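Local coordinates for cytochrome C-type biogenesis protein ccmF (Thermus thermophilus, PDB 6ZMQ) that probably serves as the membrane-bound heme lyase of cytochrome c maturation, binding heme b within a bundle of transmembrane helices, at residues A[198-203]-A[269-274]; A[204-209]-A[221-226]; A[463-468]-A[519-524]. All blocks are in the same frame, centred on the assembly; numbering follows the deposited sequence.

Contact 1. Residues A[198-203]-A[269-274]; sequences VGLSVP and LLATAF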
loop_
_atom_site.group_PDB
_atom_site.type_symbol
_atom_site.label_atom_id
_atom_site.label_comp_id
_atom_site.label_asym_id
_atom_site.label_seq_id
_atom_site.Cartn_x
_atom_site.Cartn_y
_atom_site.Cartn_z
ATOM N N VAL A 198 -1.486 3.374 10.170
ATOM C CA VAL A 198 -1.395 3.516 11.613
ATOM C C VAL A 198 0.010 3.152 12.073
ATOM O O VAL A 198 0.491 3.713 13.073
ATOM C CB VAL A 198 -2.536 2.759 12.327
ATOM C CG1 VAL A 198 -3.869 3.245 11.793
ATOM C CG2 VAL A 198 -2.455 1.293 12.119
ATOM N N GLY A 199 0.742 2.361 11.260
ATOM C CA GLY A 199 2.171 2.212 11.481
ATOM C C GLY A 199 2.906 3.524 11.324
ATOM O O GLY A 199 3.514 4.009 12.279
ATOM N N LEU A 200 2.660 4.225 10.209
ATOM C CA LEU A 200 3.284 5.530 9.999
ATOM C C LEU A 200 2.693 6.609 10.906
ATOM O O LEU A 200 3.177 7.749 10.885
ATOM C CB LEU A 200 3.185 5.952 8.530
ATOM C CG LEU A 200 4.246 5.427 7.557
ATOM C CD1 LEU A 200 4.280 6.320 6.339
ATOM C CD2 LEU A 200 5.640 5.345 8.191
ATOM N N SER A 201 1.640 6.290 11.681
ATOM C CA SER A 201 1.176 7.217 12.704
ATOM C C SER A 201 2.219 7.411 13.789
ATOM O O SER A 201 2.542 8.550 14.155
ATOM C CB SER A 201 -0.130 6.721 13.309
ATOM O OG SER A 201 0.101 5.765 14.323
ATOM N N VAL A 202 2.780 6.317 14.310
ATOM C CA VAL A 202 3.515 6.397 15.580
ATOM C C VAL A 202 4.923 6.993 15.457
ATOM O O VAL A 202 5.311 7.753 16.356
ATOM C CB VAL A 202 3.409 5.078 16.350
ATOM C CG1 VAL A 202 3.674 3.897 15.479
ATOM C CG2 VAL A 202 4.317 4.994 17.595
ATOM N N PRO A 203 5.703 6.770 14.376
ATOM C CA PRO A 203 6.878 7.643 14.141
ATOM C C PRO A 203 6.574 9.126 13.998
ATOM O O PRO A 203 7.302 9.931 14.604
ATOM C CB PRO A 203 7.464 7.081 12.829
ATOM C CG PRO A 203 6.462 6.045 12.375
ATOM C CD PRO A 203 5.952 5.525 13.651
ATOM N N LEU A 269 6.095 5.825 -1.985
ATOM C CA LEU A 269 7.357 6.450 -2.372
ATOM C C LEU A 269 8.024 7.135 -1.178
ATOM O O LEU A 269 9.202 6.886 -0.878
ATOM C CB LEU A 269 7.110 7.443 -3.512
ATOM C CG LEU A 269 6.911 6.851 -4.915
ATOM C CD1 LEU A 269 6.506 7.932 -5.923
ATOM C CD2 LEU A 269 8.134 6.100 -5.379
ATOM N N LEU A 270 7.259 7.956 -0.447
ATOM C CA LEU A 270 7.840 8.778 0.615
ATOM C C LEU A 270 8.223 7.922 1.812
ATOM O O LEU A 270 9.315 8.084 2.378
ATOM C CB LEU A 270 6.854 9.879 1.008
ATOM C CG LEU A 270 6.453 10.802 -0.145
ATOM C CD1 LEU A 270 5.105 11.490 0.104
ATOM C CD2 LEU A 270 7.554 11.809 -0.456
ATOM N N ALA A 271 7.377 6.933 2.132
ATOM C CA ALA A 271 7.699 5.946 3.158
ATOM C C ALA A 271 8.889 5.073 2.772
ATOM O O ALA A 271 9.519 4.483 3.653
ATOM C CB ALA A 271 6.479 5.077 3.463
ATOM N N THR A 272 9.329 5.173 1.541
ATOM C CA THR A 272 10.560 4.469 1.153
ATOM C C THR A 272 11.713 5.425 1.361
ATOM O O THR A 272 12.706 5.044 1.934
ATOM C CB THR A 272 10.587 4.187 -0.333
ATOM O OG1 THR A 272 9.418 3.402 -0.399
ATOM C CG2 THR A 272 11.739 3.300 -0.720
ATOM N N ALA A 273 11.559 6.660 0.941
ATOM C CA ALA A 273 12.651 7.620 1.132
ATOM C C ALA A 273 12.884 7.783 2.623
ATOM O O ALA A 273 14.001 7.783 3.090
ATOM C CB ALA A 273 12.228 8.909 0.516
ATOM N N PHE A 274 11.797 7.840 3.348
ATOM C CA PHE A 274 11.881 8.007 4.807
ATOM C C PHE A 274 12.573 6.808 5.424
ATOM O O PHE A 274 13.396 6.999 6.231
ATOM C CB PHE A 274 10.486 8.194 5.367
ATOM C CG PHE A 274 10.412 8.057 6.847
ATOM C CD1 PHE A 274 11.198 8.823 7.642
ATOM C CD2 PHE A 274 9.571 7.148 7.419
ATOM C CE1 PHE A 274 11.113 8.686 9.004
ATOM C CE2 PHE A 274 9.488 7.009 8.780
ATOM C CZ PHE A 274 10.259 7.783 9.574
#
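L269 O takes two donors, T272 N and A273 N, both at 3.0 Å, in the helical turn that carries A271 and F274, the residues that meet L200. F274 is tied into the same helix by a 2.7 Å bond from F274 N to L270 O. No hydrogen bond passes from 269-274 to 198-203; the join is apolar. L200 makes it with both methyls. Its CG stands beside the backbone N and anti to the carbonyl carbon (chi1 -84°), and the two branches then part. L200 CD1 meets A271 CB at 3.8 Å, while L200 CD2 reaches F274 CE2 at 4.2 Å. P203 CB comes to the far end of the same ring, 4.3 Å from F274 CZ. The phenyl group therefore reaches over to two residues one turn apart. This is packing between two transmembrane helices of the cytochrome c assembly family, 185-213 and 266-284. The axes of the two short segments come no closer than 12.7 Å and cross at 43°. L200 and F274 span most of the gap. P203 also kinks its helix, because the N of proline cannot bond back to the preceding turn. Helix 224-247 packs against both partners, with A230 on L200 and L234 on A271. F294 and V295 of helix 288-307 touch F274. Next to the contact, T272 O is weakly bonded to ND1 of H276, an axial ligand of the heme b iron, and may help to orient that imidazole.

Contact 2. Residues A[204-209]-A[221-226]; sequences YAYAVA and EETRWW. With PTY (phosphatidylethanolamine), chain F.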
loop_
_atom_site.group_PDB
_atom_site.type_symbol
_atom_site.label_atom_id
_atom_site.label_comp_id
_atom_site.label_asym_id
_atom_site.label_seq_id
_atom_site.Cartn_x
_atom_site.Cartn_y
_atom_site.Cartn_z
ATOM N N TYR A 204 5.508 9.482 13.247
ATOM C CA TYR A 204 5.113 10.881 13.043
ATOM C C TYR A 204 4.849 11.576 14.363
ATOM O O TYR A 204 5.333 12.695 14.584
ATOM C CB TYR A 204 3.851 10.971 12.172
ATOM C CG TYR A 204 3.169 12.343 12.186
ATOM C CD1 TYR A 204 3.668 13.384 11.409
ATOM C CD2 TYR A 204 2.016 12.588 12.956
ATOM C CE1 TYR A 204 3.063 14.628 11.402
ATOM C CE2 TYR A 204 1.413 13.841 12.962
ATOM C CZ TYR A 204 1.945 14.852 12.182
ATOM O OH TYR A 204 1.356 16.097 12.156
ATOM N N ALA A 205 4.132 10.880 15.257
ATOM C CA ALA A 205 3.882 11.321 16.623
ATOM C C ALA A 205 5.175 11.629 17.350
ATOM O O ALA A 205 5.364 12.766 17.813
ATOM C CB ALA A 205 3.106 10.230 17.361
ATOM N N TYR A 206 6.127 10.682 17.288
ATOM C CA TYR A 206 7.448 10.842 17.891
ATOM C C TYR A 206 8.182 12.031 17.293
ATOM O O TYR A 206 8.747 12.847 18.037
ATOM C CB TYR A 206 8.261 9.562 17.708
ATOM C CG TYR A 206 8.166 8.542 18.834
ATOM C CD1 TYR A 206 7.096 7.659 18.912
ATOM C CD2 TYR A 206 9.172 8.430 19.782
ATOM C CE1 TYR A 206 7.013 6.708 19.913
ATOM C CE2 TYR A 206 9.100 7.479 20.785
ATOM C CZ TYR A 206 8.019 6.627 20.850
ATOM O OH TYR A 206 7.943 5.688 21.851
ATOM N N ALA A 207 8.024 12.228 15.970
ATOM C CA ALA A 207 8.680 13.335 15.284
ATOM C C ALA A 207 8.113 14.671 15.721
ATOM O O ALA A 207 8.876 15.586 16.057
ATOM C CB ALA A 207 8.532 13.183 13.788
ATOM N N VAL A 208 6.781 14.758 15.848
ATOM C CA VAL A 208 6.168 16.007 16.297
ATOM C C VAL A 208 6.394 16.165 17.789
ATOM O O VAL A 208 6.462 17.294 18.301
ATOM C CB VAL A 208 4.695 16.010 15.835
ATOM C CG1 VAL A 208 3.911 17.216 16.340
ATOM C CG2 VAL A 208 4.646 16.009 14.319
ATOM N N ALA A 209 6.677 15.058 18.469
ATOM C CA ALA A 209 7.189 15.136 19.818
ATOM C C ALA A 209 8.620 15.653 19.829
ATOM O O ALA A 209 8.919 16.603 20.565
ATOM C CB ALA A 209 7.089 13.759 20.441
ATOM N N GLU A 221 15.191 5.788 16.127
ATOM C CA GLU A 221 15.742 4.480 16.418
ATOM C C GLU A 221 14.946 3.750 17.484
ATOM O O GLU A 221 15.038 2.521 17.573
ATOM C CB GLU A 221 17.215 4.632 16.820
ATOM C CG GLU A 221 17.520 5.985 17.448
ATOM C CD GLU A 221 18.965 6.135 17.861
ATOM O OE1 GLU A 221 19.238 6.928 18.783
ATOM O OE2 GLU A 221 19.831 5.488 17.230
ATOM N N GLU A 222 14.144 4.480 18.261
ATOM C CA GLU A 222 13.122 3.874 19.097
ATOM C C GLU A 222 11.848 3.536 18.332
ATOM O O GLU A 222 11.033 2.761 18.843
ATOM C CB GLU A 222 12.761 4.803 20.258
ATOM C CG GLU A 222 13.943 5.397 21.013
ATOM C CD GLU A 222 13.570 6.686 21.741
ATOM O OE1 GLU A 222 12.981 7.586 21.102
ATOM O OE2 GLU A 222 13.840 6.790 22.956
ATOM N N THR A 223 11.633 4.092 17.135
ATOM C CA THR A 223 10.359 3.902 16.442
ATOM C C THR A 223 10.507 3.057 15.178
ATOM O O THR A 223 9.515 2.837 14.465
ATOM C CB THR A 223 9.713 5.253 16.108
ATOM O OG1 THR A 223 8.336 5.044 15.803
ATOM C CG2 THR A 223 10.354 5.919 14.904
ATOM N N ARG A 224 11.696 2.471 14.982
ATOM C CA ARG A 224 12.167 1.953 13.695
ATOM C C ARG A 224 11.315 0.800 13.164
ATOM O O ARG A 224 11.104 0.687 11.944
ATOM C CB ARG A 224 13.644 1.560 13.879
ATOM C CG ARG A 224 14.280 0.630 12.860
ATOM C CD ARG A 224 14.381 -0.841 13.323
ATOM N NE ARG A 224 15.267 -1.693 12.522
ATOM C CZ ARG A 224 15.126 -2.017 11.233
ATOM N NH1 ARG A 224 16.091 -2.693 10.628
ATOM N NH2 ARG A 224 14.051 -1.675 10.529
ATOM N N TRP A 225 10.754 -0.011 14.060
ATOM C CA TRP A 225 10.052 -1.209 13.612
ATOM C C TRP A 225 8.659 -0.868 13.098
ATOM O O TRP A 225 8.154 -1.531 12.186
ATOM C CB TRP A 225 10.022 -2.238 14.744
ATOM C CG TRP A 225 11.382 -2.921 14.975
ATOM C CD1 TRP A 225 12.047 -2.992 16.165
ATOM C CD2 TRP A 225 12.211 -3.627 14.021
ATOM N NE1 TRP A 225 13.235 -3.662 16.017
ATOM C CE2 TRP A 225 13.358 -4.071 14.716
ATOM C CE3 TRP A 225 12.102 -3.923 12.655
ATOM C CZ2 TRP A 225 14.377 -4.788 14.093
ATOM C CZ3 TRP A 225 13.116 -4.639 12.048
ATOM C CH2 TRP A 225 14.237 -5.056 12.762
ATOM N N TRP A 226 8.041 0.188 13.644
ATOM C CA TRP A 226 6.780 0.686 13.095
ATOM C C TRP A 226 6.983 1.293 11.718
ATOM O O TRP A 226 6.109 1.181 10.855
ATOM C CB TRP A 226 6.151 1.740 14.004
ATOM C CG TRP A 226 5.528 1.208 15.224
ATOM C CD1 TRP A 226 4.247 0.775 15.374
ATOM C CD2 TRP A 226 6.141 1.108 16.509
ATOM N NE1 TRP A 226 4.023 0.393 16.677
ATOM C CE2 TRP A 226 5.176 0.582 17.393
ATOM C CE3 TRP A 226 7.422 1.392 16.995
ATOM C CZ2 TRP A 226 5.452 0.334 18.735
ATOM C CZ3 TRP A 226 7.695 1.145 18.332
ATOM C CH2 TRP A 226 6.715 0.623 19.186
HETATM C C1 PTY F . 5.697 -2.934 16.877
HETATM C C2 PTY F . 12.553 -0.226 18.296
HETATM C C3 PTY F . 11.634 -0.949 19.281
HETATM O O4 PTY F . 4.337 -3.026 16.564
HETATM C C5 PTY F . 7.441 -3.714 18.537
HETATM C C6 PTY F . 5.973 -3.806 18.097
HETATM O O7 PTY F . 5.689 -5.128 17.725
HETATM C C8 PTY F . 4.915 -5.903 18.603
HETATM O O10 PTY F . 5.148 -5.913 19.766
HETATM C C11 PTY F . 3.767 -6.753 18.047
HETATM C C12 PTY F . 2.904 -7.290 19.190
HETATM C C13 PTY F . 1.720 -8.115 18.674
HETATM C C14 PTY F . 2.213 -9.346 17.909
HETATM C C15 PTY F . 1.082 -10.364 17.748
HETATM C C16 PTY F . 1.374 -11.217 16.514
HETATM C C17 PTY F . 0.080 -11.762 15.901
HETATM C C18 PTY F . -0.298 -11.111 14.560
HETATM C C19 PTY F . 0.901 -10.724 13.687
HETATM C C20 PTY F . 0.628 -11.030 12.211
HETATM C C21 PTY F . -0.437 -10.095 11.628
HETATM C C22 PTY F . -0.662 -10.449 10.153
HETATM C C23 PTY F . -1.185 -9.256 9.345
HETATM C C24 PTY F . -2.664 -9.474 9.005
HETATM C C25 PTY F . -2.922 -9.186 7.522
HETATM C C26 PTY F . -4.327 -9.640 7.123
HETATM C C27 PTY F . -4.362 -9.955 5.628
HETATM C C28 PTY F . -5.435 -11.012 5.377
HETATM C C29 PTY F . -5.023 -11.922 4.224
HETATM C C30 PTY F . 4.026 -2.969 15.200
HETATM C C31 PTY F . 2.614 -3.312 14.717
HETATM O O30 PTY F . 4.850 -2.637 14.413
HETATM C C32 PTY F . 2.132 -4.693 15.160
HETATM C C33 PTY F . 0.813 -4.998 14.446
HETATM C C34 PTY F . 0.827 -6.418 13.880
HETATM C C35 PTY F . -0.033 -6.449 12.618
HETATM C C36 PTY F . -1.495 -6.207 13.000
HETATM C C37 PTY F . -2.431 -6.945 12.034
HETATM C C38 PTY F . -3.900 -6.724 12.410
HETATM C C39 PTY F . -4.848 -7.382 11.405
HETATM C C40 PTY F . -6.064 -7.948 12.136
HETATM C C41 PTY F . -6.938 -8.759 11.179
HETATM C C42 PTY F . -6.461 -10.209 11.183
HETATM C C43 PTY F . -7.580 -11.095 11.726
HETATM C C44 PTY F . -7.385 -12.499 11.159
HETATM P P1 PTY F . 9.299 -2.133 19.526
HETATM O O11 PTY F . 10.506 -1.460 18.622
HETATM O O12 PTY F . 8.987 -1.198 20.670
HETATM O O13 PTY F . 9.800 -3.428 20.120
HETATM O O14 PTY F . 7.943 -2.401 18.605
HETATM N N1 PTY F . 13.835 0.019 18.934
#
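Y206 and E222 meet at about a right angle. The tyrosine ring and the glutamate carboxylate are turned 72° against each other. E222 OE1 comes obliquely to the CD2-CE2 side of the ring, 3.9 Å from Y206 CE2. T223 OG1 comes obliquely to the other ring bond, 4.2 Å from Y206 CD1. Both oxygens lie on the same side of the ring plane. None of these is a hydrogen bond; the charge of E222 OE1 is met by a salt bridge to R137. The two tryptophans that follow turn toward a bound phosphatidylethanolamine. They differ at chi2, -88° for W226 and 126° for W225. W226 lays one face against the glycerol region, with lipid C1 3.5 Å above the ring plane. Lipid O14 lies over this face too, and W226 CH2 is 3.3 Å from lipid O12. W225 presents an edge instead: W225 CD1 is 3.3 Å from lipid O11, which lies in the ring plane. The lipid amine N1 gives a hydrogen bond of 3.1 Å to E221 O. The turn before helix 224-247 and the first turn of that helix together form part of a lipid headgroup site. W225 is also layered on R224, and W225 CZ3 stands 3.4 Å above the centre of the guanidinium plane. R224 NH2 is hydrogen-bonded to heme oxygen O2D, so lipid and heme sites adjoin here. T223 and W226 pack on P203 of helix 185-213. On its other sides 204-209 meets V144 of helix 135-157, through Y204 and A205, and L339 of helix 325-345, through Y204 and V208.

Contact 3. Residues A[463-468]-A[519-524]; sequences SFALGL and AIAFSQ. With PTY (phosphatidylethanolamine), chain H.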
loop_
_atom_site.group_PDB
_atom_site.type_symbol
_atom_site.label_atom_id
_atom_site.label_comp_id
_atom_site.label_asym_id
_atom_site.label_seq_id
_atom_site.Cartn_x
_atom_site.Cartn_y
_atom_site.Cartn_z
ATOM N N SER A 463 16.660 -3.616 -23.501
ATOM C CA SER A 463 18.029 -4.100 -23.354
ATOM C C SER A 463 18.792 -3.352 -22.265
ATOM O O SER A 463 19.594 -3.959 -21.539
ATOM C CB SER A 463 18.762 -3.995 -24.686
ATOM O OG SER A 463 18.350 -2.880 -25.424
ATOM N N PHE A 464 18.516 -2.056 -22.092
ATOM C CA PHE A 464 19.148 -1.311 -21.012
ATOM C C PHE A 464 18.570 -1.710 -19.659
ATOM O O PHE A 464 19.277 -1.695 -18.650
ATOM C CB PHE A 464 18.984 0.191 -21.236
ATOM C CG PHE A 464 19.523 1.014 -20.109
ATOM C CD1 PHE A 464 20.868 0.948 -19.786
ATOM C CD2 PHE A 464 18.674 1.767 -19.309
ATOM C CE1 PHE A 464 21.376 1.673 -18.726
ATOM C CE2 PHE A 464 19.176 2.482 -18.241
ATOM C CZ PHE A 464 20.532 2.438 -17.952
ATOM N N ALA A 465 17.289 -2.084 -19.621
ATOM C CA ALA A 465 16.706 -2.616 -18.391
ATOM C C ALA A 465 17.304 -3.970 -18.023
ATOM O O ALA A 465 17.496 -4.265 -16.834
ATOM C CB ALA A 465 15.195 -2.720 -18.537
ATOM N N LEU A 466 17.584 -4.806 -19.032
ATOM C CA LEU A 466 18.347 -6.037 -18.814
ATOM C C LEU A 466 19.734 -5.735 -18.258
ATOM O O LEU A 466 20.212 -6.432 -17.348
ATOM C CB LEU A 466 18.467 -6.819 -20.123
ATOM C CG LEU A 466 19.230 -8.149 -20.099
ATOM C CD1 LEU A 466 18.732 -9.098 -19.011
ATOM C CD2 LEU A 466 19.198 -8.819 -21.465
ATOM N N GLY A 467 20.379 -4.693 -18.796
ATOM C CA GLY A 467 21.663 -4.251 -18.273
ATOM C C GLY A 467 21.590 -3.780 -16.832
ATOM O O GLY A 467 22.479 -4.070 -16.026
ATOM N N LEU A 468 20.498 -3.092 -16.484
ATOM C CA LEU A 468 20.299 -2.605 -15.120
ATOM C C LEU A 468 20.088 -3.747 -14.135
ATOM O O LEU A 468 20.635 -3.725 -13.026
ATOM C CB LEU A 468 19.104 -1.658 -15.067
ATOM C CG LEU A 468 19.308 -0.231 -15.560
ATOM C CD1 LEU A 468 18.081 0.589 -15.225
ATOM C CD2 LEU A 468 20.562 0.363 -14.957
ATOM N N ALA A 519 10.998 -6.702 -15.172
ATOM C CA ALA A 519 9.682 -7.220 -15.551
ATOM C C ALA A 519 8.752 -6.113 -16.052
ATOM O O ALA A 519 8.040 -6.290 -17.048
ATOM C CB ALA A 519 9.060 -7.958 -14.361
ATOM N N ILE A 520 8.790 -4.946 -15.398
ATOM C CA ILE A 520 7.937 -3.823 -15.786
ATOM C C ILE A 520 8.366 -3.244 -17.124
ATOM O O ILE A 520 7.515 -2.996 -17.988
ATOM C CB ILE A 520 7.901 -2.767 -14.663
ATOM C CG1 ILE A 520 7.431 -3.445 -13.367
ATOM C CG2 ILE A 520 7.064 -1.523 -15.048
ATOM C CD1 ILE A 520 7.039 -2.533 -12.250
ATOM N N ALA A 521 9.683 -3.089 -17.356
ATOM C CA ALA A 521 10.104 -2.537 -18.645
ATOM C C ALA A 521 9.868 -3.524 -19.789
ATOM O O ALA A 521 9.469 -3.116 -20.891
ATOM C CB ALA A 521 11.561 -2.107 -18.583
ATOM N N PHE A 522 10.035 -4.825 -19.524
ATOM C CA PHE A 522 9.793 -5.834 -20.554
ATOM C C PHE A 522 8.301 -5.998 -20.869
ATOM O O PHE A 522 7.939 -6.266 -22.025
ATOM C CB PHE A 522 10.424 -7.168 -20.138
ATOM C CG PHE A 522 11.821 -7.374 -20.681
ATOM C CD1 PHE A 522 12.927 -6.943 -19.969
ATOM C CD2 PHE A 522 12.013 -7.988 -21.904
ATOM C CE1 PHE A 522 14.209 -7.127 -20.460
ATOM C CE2 PHE A 522 13.286 -8.175 -22.407
ATOM C CZ PHE A 522 14.386 -7.742 -21.677
ATOM N N SER A 523 7.422 -5.856 -19.860
ATOM C CA SER A 523 5.983 -5.950 -20.117
ATOM C C SER A 523 5.423 -4.657 -20.706
ATOM O O SER A 523 4.448 -4.690 -21.471
ATOM C CB SER A 523 5.238 -6.330 -18.838
ATOM O OG SER A 523 5.430 -5.375 -17.812
ATOM N N GLN A 524 5.982 -3.508 -20.314
ATOM C CA GLN A 524 5.554 -2.225 -20.862
ATOM C C GLN A 524 5.940 -2.083 -22.328
ATOM O O GLN A 524 5.167 -1.550 -23.134
ATOM C CB GLN A 524 6.152 -1.080 -20.041
ATOM C CG GLN A 524 5.344 -0.682 -18.806
ATOM C CD GLN A 524 3.915 -0.283 -19.132
ATOM O OE1 GLN A 524 3.661 0.432 -20.102
ATOM N NE2 GLN A 524 2.973 -0.747 -18.318
HETATM C C1 PTY H . 9.012 2.255 -23.688
HETATM C C2 PTY H . 11.201 8.721 -23.461
HETATM C C3 PTY H . 11.499 7.859 -24.687
HETATM O O4 PTY H . 8.317 1.817 -22.557
HETATM C C5 PTY H . 11.182 3.214 -24.475
HETATM C C6 PTY H . 10.402 2.721 -23.259
HETATM O O7 PTY H . 11.091 1.668 -22.645
HETATM C C8 PTY H . 11.370 1.909 -21.295
HETATM O O10 PTY H . 10.802 1.290 -20.454
HETATM C C11 PTY H . 12.388 2.987 -20.920
HETATM C C12 PTY H . 13.602 2.390 -20.212
HETATM C C13 PTY H . 14.840 3.204 -20.596
HETATM C C14 PTY H . 14.834 4.544 -19.859
HETATM C C15 PTY H . 16.106 5.330 -20.171
HETATM C C16 PTY H . 17.056 5.368 -18.969
HETATM C C17 PTY H . 18.409 5.917 -19.437
HETATM C C18 PTY H . 19.409 6.083 -18.287
HETATM C C19 PTY H . 20.808 6.279 -18.882
HETATM C C20 PTY H . 21.934 5.853 -17.932
HETATM C C21 PTY H . 23.217 5.620 -18.740
HETATM C C22 PTY H . 24.320 6.610 -18.348
HETATM C C23 PTY H . 25.633 6.264 -19.060
HETATM C C24 PTY H . 26.820 6.890 -18.324
HETATM C C25 PTY H . 28.121 6.217 -18.759
HETATM C C26 PTY H . 29.027 6.065 -17.540
HETATM C C27 PTY H . 30.167 7.078 -17.627
HETATM C C28 PTY H . 30.697 7.364 -16.224
HETATM C C29 PTY H . 29.654 8.176 -15.460
HETATM C C30 PTY H . 6.992 2.259 -22.479
HETATM C C31 PTY H . 6.332 2.488 -21.118
HETATM O O30 PTY H . 6.370 2.451 -23.467
HETATM C C32 PTY H . 7.383 2.488 -20.010
HETATM C C33 PTY H . 6.715 2.787 -18.668
HETATM C C34 PTY H . 7.757 3.338 -17.698
HETATM C C35 PTY H . 8.700 2.216 -17.278
HETATM C C36 PTY H . 8.746 2.150 -15.754
HETATM C C37 PTY H . 10.123 1.676 -15.294
HETATM C C38 PTY H . 10.131 1.713 -13.770
HETATM C C39 PTY H . 11.140 0.703 -13.240
HETATM C C40 PTY H . 10.796 0.357 -11.795
HETATM C C41 PTY H . 12.092 0.393 -10.987
HETATM C C42 PTY H . 11.834 -0.097 -9.566
HETATM C C43 PTY H . 10.989 0.943 -8.836
HETATM C C44 PTY H . 11.025 0.694 -7.329
HETATM P P1 PTY H . 10.904 5.531 -25.713
HETATM O O11 PTY H . 11.165 6.524 -24.423
HETATM O O12 PTY H . 12.188 5.360 -26.486
HETATM O O13 PTY H . 9.878 6.163 -26.620
HETATM O O14 PTY H . 10.351 4.058 -25.220
HETATM N N1 PTY H . 11.797 10.039 -23.607
#
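F522 has the most surface buried here, and its ring edge faces L466. L466 CB lies near the ring plane, 4.3 Å from F522 CE1. F522 leaves its helix to one side of the facing segment, and only the outer part of the ring comes close to L466. F522 is also packed edge-to-face with Y458, so its ring has aromatic and aliphatic neighbours. A465 and A521 make the closer half of the contact. Their methyls point at each other, with A465 CB 3.7 Å from A521 CB. Small residues on both sides allow a near approach of the two backbones: the CA atoms of A465 and A521 are 6.6 Å apart. The join between the helices is apolar and has no hydrogen bond across it. A phosphatidylethanolamine lies along one flank, beside the alanine pair. Its ester carbonyl oxygen O10 is 4.0 Å from A521 CB. One acyl chain passes F464, where lipid C18 is 3.6 Å from F464 CE2. The other chain begins at Q524, with lipid C31 3.5 Å from Q524 OE1. Q524 bends at chi2 (-57°), which lays its CG and amide along this chain. The hydroxyl of Y254 is hydrogen-bonded to both Q524 NE2 and S523 OG. The contact joins transmembrane helices 460-484 and 501-525 of the CcmF C-terminal family region. F464 also packs on helices 439-454 and 402-422, while A519, I520 and S523 rest on M630 of helix 627-644.

From the N terminus, helix 185-213 opens two contacts in succession. Contact 1 starts at 198-203 and contact 2 at 204-209, directly after it. Contact 2 closes first, at 221-226, after a short connection to helix 224-247. Contact 1 closes later, at 269-274 on helix 266-284, so contact 2 lies within its loop. The two touch, notably at V202 and W226, and bind three successive helices together. Contact 3 comes afterwards in series. It joins helices 460-484 and 501-525 in the C-terminal family region, about 29 Å from contact 1 between centres. Helices 266-284 and 501-525 carry the axial heme ligands H276 and H510.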